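Long-range contact in hypothetical protein BP2299 (Bordetella pertussis Tohama I, PDB 2FQP), which is of unknown function but binds a zinc ion in a double-stranded beta-helix cupin domain: residues E30-V41 against Y69-I80. Sequence-based numbering, arbitrary orientation.
Sequences ETGWHRHSMDYV and YTRPEGVEHNVI. With ZN (zinc ion), chain E; ACT (acetate ion), chain F.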
loop_
_atom_site.group_PDB
_atom_site.type_symbol
_atom_site.label_atom_id
_atom_site.label_comp_id
_atom_site.label_asym_id
_atom_site.label_seq_id
_atom_site.Cartn_x
_atom_site.Cartn_y
_atom_site.Cartn_z
ATOM N N GLU A 30 3.912 4.655 19.349
ATOM C CA GLU A 30 2.684 3.822 19.348
ATOM C C GLU A 30 1.423 4.541 18.845
ATOM O O GLU A 30 1.328 5.757 18.861
ATOM C CB GLU A 30 2.404 3.285 20.759
ATOM C CG GLU A 30 1.970 4.380 21.725
ATOM C CD GLU A 30 1.759 3.896 23.161
ATOM O OE1 GLU A 30 1.913 2.673 23.430
ATOM O OE2 GLU A 30 1.479 4.770 24.003
ATOM N N THR A 31 0.418 3.761 18.461
ATOM C CA THR A 31 -0.884 4.308 18.058
ATOM C C THR A 31 -1.781 4.784 19.173
ATOM O O THR A 31 -2.619 5.687 18.950
ATOM C CB THR A 31 -1.720 3.284 17.254
ATOM O OG1 THR A 31 -1.767 2.055 17.982
ATOM C CG2 THR A 31 -1.106 3.055 15.905
ATOM N N GLY A 32 -1.652 4.141 20.333
ATOM C CA GLY A 32 -2.690 4.132 21.370
ATOM C C GLY A 32 -3.709 3.080 20.993
ATOM O O GLY A 32 -3.782 2.649 19.828
ATOM N N TRP A 33 -4.475 2.633 21.964
ATOM C CA TRP A 33 -5.510 1.656 21.694
ATOM C C TRP A 33 -6.553 2.257 20.755
ATOM O O TRP A 33 -6.929 3.402 20.889
ATOM C CB TRP A 33 -6.191 1.234 22.987
ATOM C CG TRP A 33 -6.919 -0.070 22.876
ATOM C CD1 TRP A 33 -8.223 -0.264 22.517
ATOM C CD2 TRP A 33 -6.375 -1.366 23.144
ATOM N NE1 TRP A 33 -8.529 -1.616 22.541
ATOM C CE2 TRP A 33 -7.415 -2.306 22.951
ATOM C CE3 TRP A 33 -5.131 -1.819 23.570
ATOM C CZ2 TRP A 33 -7.223 -3.671 23.117
ATOM C CZ3 TRP A 33 -4.952 -3.210 23.752
ATOM C CH2 TRP A 33 -5.987 -4.093 23.519
ATOM N N HIS A 34 -7.059 1.435 19.863
ATOM C CA HIS A 34 -8.106 1.808 18.927
ATOM C C HIS A 34 -8.857 0.552 18.451
ATOM O O HIS A 34 -8.365 -0.581 18.581
ATOM C CB HIS A 34 -7.513 2.588 17.743
ATOM C CG HIS A 34 -6.484 1.836 16.965
ATOM N ND1 HIS A 34 -5.197 1.677 17.434
ATOM C CD2 HIS A 34 -6.533 1.201 15.765
ATOM C CE1 HIS A 34 -4.490 0.993 16.542
ATOM N NE2 HIS A 34 -5.270 0.707 15.516
ATOM N N ARG A 35 -10.037 0.766 17.884
ATOM C CA ARG A 35 -10.836 -0.302 17.312
ATOM C C ARG A 35 -10.961 -0.030 15.810
ATOM O O ARG A 35 -11.339 1.068 15.438
ATOM C CB ARG A 35 -12.241 -0.330 17.904
ATOM C CG ARG A 35 -13.130 -1.419 17.304
ATOM C CD ARG A 35 -14.527 -1.473 17.938
ATOM N NE ARG A 35 -15.187 -2.744 17.644
ATOM C CZ ARG A 35 -15.730 -3.075 16.475
ATOM N NH1 ARG A 35 -15.706 -2.231 15.450
ATOM N NH2 ARG A 35 -16.307 -4.275 16.330
ATOM N N HIS A 36 -10.714 -1.027 14.979
ATOM C CA HIS A 36 -10.892 -0.862 13.540
ATOM C C HIS A 36 -12.336 -1.042 13.180
ATOM O O HIS A 36 -12.876 -2.121 13.370
ATOM C CB HIS A 36 -10.053 -1.860 12.789
ATOM C CG HIS A 36 -8.633 -1.457 12.743
ATOM N ND1 HIS A 36 -8.145 -0.605 11.776
ATOM C CD2 HIS A 36 -7.616 -1.688 13.606
ATOM C CE1 HIS A 36 -6.873 -0.354 12.036
ATOM N NE2 HIS A 36 -6.529 -1.006 13.137
ATOM N N SER A 37 -12.925 0.015 12.612
ATOM C CA SER A 37 -14.356 0.011 12.235
ATOM C C SER A 37 -14.614 -0.504 10.812
ATOM O O SER A 37 -15.775 -0.751 10.417
ATOM C CB SER A 37 -14.926 1.429 12.395
ATOM O OG SER A 37 -14.365 2.287 11.436
HETATM N N MSE A 38 -13.530 -0.771 10.082
HETATM C CA MSE A 38 -13.596 -1.275 8.708
HETATM C C MSE A 38 -12.592 -2.350 8.421
HETATM O O MSE A 38 -11.505 -2.351 9.002
HETATM C CB MSE A 38 -13.337 -0.107 7.768
HETATM C CG MSE A 38 -14.484 0.843 7.711
HETATM SE SE MSE A 38 -13.925 2.429 6.696
HETATM C CE MSE A 38 -13.282 3.500 8.168
ATOM N N ASP A 39 -12.913 -3.269 7.511
ATOM C CA ASP A 39 -11.839 -4.141 6.959
ATOM C C ASP A 39 -10.738 -3.225 6.416
ATOM O O ASP A 39 -11.000 -2.127 5.885
ATOM C CB ASP A 39 -12.336 -5.056 5.842
ATOM C CG ASP A 39 -13.401 -6.050 6.293
ATOM O OD1 ASP A 39 -13.505 -6.363 7.492
ATOM O OD2 ASP A 39 -14.128 -6.553 5.402
ATOM N N TYR A 40 -9.500 -3.666 6.529
ATOM C CA TYR A 40 -8.381 -2.823 6.092
ATOM C C TYR A 40 -7.227 -3.608 5.517
ATOM O O TYR A 40 -7.125 -4.814 5.737
ATOM C CB TYR A 40 -7.930 -1.871 7.215
ATOM C CG TYR A 40 -7.301 -2.531 8.434
ATOM C CD1 TYR A 40 -8.086 -3.144 9.405
ATOM C CD2 TYR A 40 -5.927 -2.498 8.630
ATOM C CE1 TYR A 40 -7.505 -3.709 10.550
ATOM C CE2 TYR A 40 -5.340 -3.073 9.769
ATOM C CZ TYR A 40 -6.149 -3.669 10.732
ATOM O OH TYR A 40 -5.593 -4.278 11.883
ATOM N N VAL A 41 -6.436 -2.915 4.701
ATOM C CA VAL A 41 -5.227 -3.430 4.120
ATOM C C VAL A 41 -4.022 -2.660 4.632
ATOM O O VAL A 41 -4.076 -1.468 4.720
ATOM C CB VAL A 41 -5.287 -3.324 2.561
ATOM C CG1 VAL A 41 -3.979 -3.748 1.973
ATOM C CG2 VAL A 41 -6.464 -4.158 2.005
ATOM N N TYR A 69 -1.017 -7.148 3.730
ATOM C CA TYR A 69 -1.898 -8.097 4.362
ATOM C C TYR A 69 -3.181 -7.400 4.729
ATOM O O TYR A 69 -3.242 -6.176 4.747
ATOM C CB TYR A 69 -1.240 -8.706 5.581
ATOM C CG TYR A 69 -0.842 -7.767 6.670
ATOM C CD1 TYR A 69 0.432 -7.224 6.690
ATOM C CD2 TYR A 69 -1.677 -7.527 7.740
ATOM C CE1 TYR A 69 0.829 -6.395 7.702
ATOM C CE2 TYR A 69 -1.320 -6.730 8.777
ATOM C CZ TYR A 69 -0.034 -6.161 8.769
ATOM O OH TYR A 69 0.366 -5.360 9.800
ATOM N N THR A 70 -4.208 -8.193 4.997
ATOM C CA THR A 70 -5.501 -7.651 5.402
ATOM C C THR A 70 -5.977 -8.212 6.743
ATOM O O THR A 70 -5.645 -9.337 7.111
ATOM C CB THR A 70 -6.566 -7.843 4.294
ATOM O OG1 THR A 70 -7.751 -7.110 4.644
ATOM C CG2 THR A 70 -6.891 -9.305 4.059
ATOM N N ARG A 71 -6.734 -7.398 7.477
ATOM C CA ARG A 71 -7.292 -7.755 8.811
ATOM C C ARG A 71 -8.750 -7.314 8.795
ATOM O O ARG A 71 -9.101 -6.309 8.147
ATOM C CB ARG A 71 -6.562 -7.045 9.950
ATOM C CG ARG A 71 -5.094 -7.419 10.182
ATOM C CD ARG A 71 -4.896 -8.892 10.489
ATOM N NE ARG A 71 -5.937 -9.413 11.373
ATOM C CZ ARG A 71 -6.057 -9.125 12.677
ATOM N NH1 ARG A 71 -5.183 -8.320 13.291
ATOM N NH2 ARG A 71 -7.071 -9.646 13.370
ATOM N N PRO A 72 -9.625 -8.032 9.503
ATOM C CA PRO A 72 -11.049 -7.671 9.404
ATOM C C PRO A 72 -11.527 -6.562 10.344
ATOM O O PRO A 72 -10.918 -6.288 11.382
ATOM C CB PRO A 72 -11.747 -8.982 9.782
ATOM C CG PRO A 72 -10.792 -9.575 10.806
ATOM C CD PRO A 72 -9.411 -9.222 10.352
ATOM N N GLU A 73 -12.656 -5.972 9.994
ATOM C CA GLU A 73 -13.354 -5.092 10.926
ATOM C C GLU A 73 -13.381 -5.752 12.318
ATOM O O GLU A 73 -13.672 -6.968 12.428
ATOM C CB GLU A 73 -14.786 -4.857 10.443
ATOM C CG GLU A 73 -15.669 -3.993 11.337
ATOM C CD GLU A 73 -17.027 -3.755 10.701
ATOM O OE1 GLU A 73 -17.161 -3.998 9.481
ATOM O OE2 GLU A 73 -17.954 -3.317 11.421
ATOM N N GLY A 74 -13.077 -4.961 13.357
ATOM C CA GLY A 74 -13.259 -5.378 14.741
ATOM C C GLY A 74 -11.968 -5.564 15.519
ATOM O O GLY A 74 -11.996 -5.712 16.723
ATOM N N VAL A 75 -10.829 -5.521 14.836
ATOM C CA VAL A 75 -9.538 -5.572 15.514
ATOM C C VAL A 75 -9.457 -4.481 16.564
ATOM O O VAL A 75 -9.782 -3.336 16.300
ATOM C CB VAL A 75 -8.373 -5.431 14.482
ATOM C CG1 VAL A 75 -7.059 -5.241 15.175
ATOM C CG2 VAL A 75 -8.358 -6.664 13.577
ATOM N N GLU A 76 -9.053 -4.861 17.762
ATOM C CA GLU A 76 -8.802 -3.910 18.871
ATOM C C GLU A 76 -7.396 -4.139 19.303
ATOM O O GLU A 76 -7.027 -5.258 19.643
ATOM C CB GLU A 76 -9.741 -4.132 20.049
ATOM C CG GLU A 76 -11.197 -3.859 19.740
ATOM C CD GLU A 76 -11.993 -3.348 20.962
ATOM O OE1 GLU A 76 -11.399 -2.967 22.021
ATOM O OE2 GLU A 76 -13.232 -3.328 20.837
ATOM N N HIS A 77 -6.580 -3.094 19.254
ATOM C CA HIS A 77 -5.189 -3.209 19.652
ATOM C C HIS A 77 -4.468 -1.872 19.807
ATOM O O HIS A 77 -5.004 -0.826 19.480
ATOM C CB HIS A 77 -4.419 -4.059 18.626
ATOM C CG HIS A 77 -4.378 -3.479 17.244
ATOM N ND1 HIS A 77 -3.847 -4.182 16.182
ATOM C CD2 HIS A 77 -4.799 -2.297 16.740
ATOM C CE1 HIS A 77 -3.912 -3.448 15.089
ATOM N NE2 HIS A 77 -4.495 -2.303 15.388
ATOM N N ASN A 78 -3.246 -1.966 20.330
ATOM C CA ASN A 78 -2.283 -0.914 20.377
ATOM C C ASN A 78 -1.097 -1.426 19.556
ATOM O O ASN A 78 -0.711 -2.575 19.662
ATOM C CB ASN A 78 -1.843 -0.565 21.795
ATOM C CG ASN A 78 -0.761 0.541 21.817
ATOM O OD1 ASN A 78 -0.847 1.483 21.054
ATOM N ND2 ASN A 78 0.271 0.380 22.675
ATOM N N VAL A 79 -0.530 -0.574 18.718
ATOM C CA VAL A 79 0.564 -0.997 17.885
ATOM C C VAL A 79 1.772 -0.145 18.206
ATOM O O VAL A 79 1.662 1.046 18.207
ATOM C CB VAL A 79 0.239 -0.764 16.392
ATOM C CG1 VAL A 79 1.408 -1.137 15.504
ATOM C CG2 VAL A 79 -0.962 -1.582 15.992
ATOM N N ILE A 80 2.905 -0.787 18.394
ATOM C CA ILE A 80 4.121 -0.160 18.857
ATOM C C ILE A 80 5.256 -0.457 17.889
ATOM O O ILE A 80 5.405 -1.582 17.401
ATOM C CB ILE A 80 4.521 -0.677 20.275
ATOM C CG1 ILE A 80 3.524 -0.216 21.340
ATOM C CG2 ILE A 80 5.916 -0.201 20.695
ATOM C CD1 ILE A 80 3.628 -1.033 22.626
HETATM ZN ZN ZN E . -4.742 -0.508 13.990
HETATM C C ACT F . -1.828 -3.951 11.812
HETATM O O ACT F . -1.579 -5.171 11.652
HETATM O OXT ACT F . -3.013 -3.578 12.051
HETATM C CH3 ACT F . -0.715 -2.962 11.747
HETATM O O HOH W 1 -18.131 -3.122 13.899
HETATM O O HOH W 2 -4.344 1.473 12.711
HETATM O O HOH W 3 -2.684 0.418 14.190
HETATM O O HOH W 4 -3.632 -1.093 12.389
#
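H34 and H77 reach the same zinc ion from adjacent antiparallel strands, each through NE2. The bond from H34 NE2 to zinc is 2.0 Å long. That from H77 NE2 to zinc is 2.3 Å; H36 NE2 is the third protein ligand, and three waters complete six-fold coordination. The H77 ring is tightly clamped: V79 CG2 sits over the centre of one face and V75 CG1 over the other. H34 is aimed by a bond at its far nitrogen, since ND1 donates in the ring plane to G32 O, 2.9 Å away, an oxygen that also accepts from T31 OG1. H36 lies with Y40 CE1 over the middle of one face. Placing CG between backbone N and carbonyl carbon (chi1 67°) turns the Y40 ring in beside R71 CB and brings Y40 OH within 2.7 Å of acetate OXT. The acetate is probably from the crystallisation liquor; Y69 OH donates to its other oxygen, and a zinc-bound water donates to OXT. A histidine-bound metal inside a double-stranded beta-helix is characteristic of metal-binding cupins; here 34-35 pairs antiparallel with 76-80 in one sheet, and 40-41 with 69-71 in the other. N78 ties down the loop before H34: its ND2 donates to E30 OE1, meeting it from above the carboxylate plane, and also bonds E53. W33, though exposed, still packs closely, laying its six-membered ring across the backbone with H77 CA 3.9 Å from the centroid, while W33 NE1 points almost straight (173°) at E76 OE1. Further out on the solvent side the grip slackens: E76 OE2 makes a long salt bridge to R35 NE, 3.8 Å, and the R35 guanidinium rests a face on G74 CA, with a water linking R35 NH1 to E73 OE2.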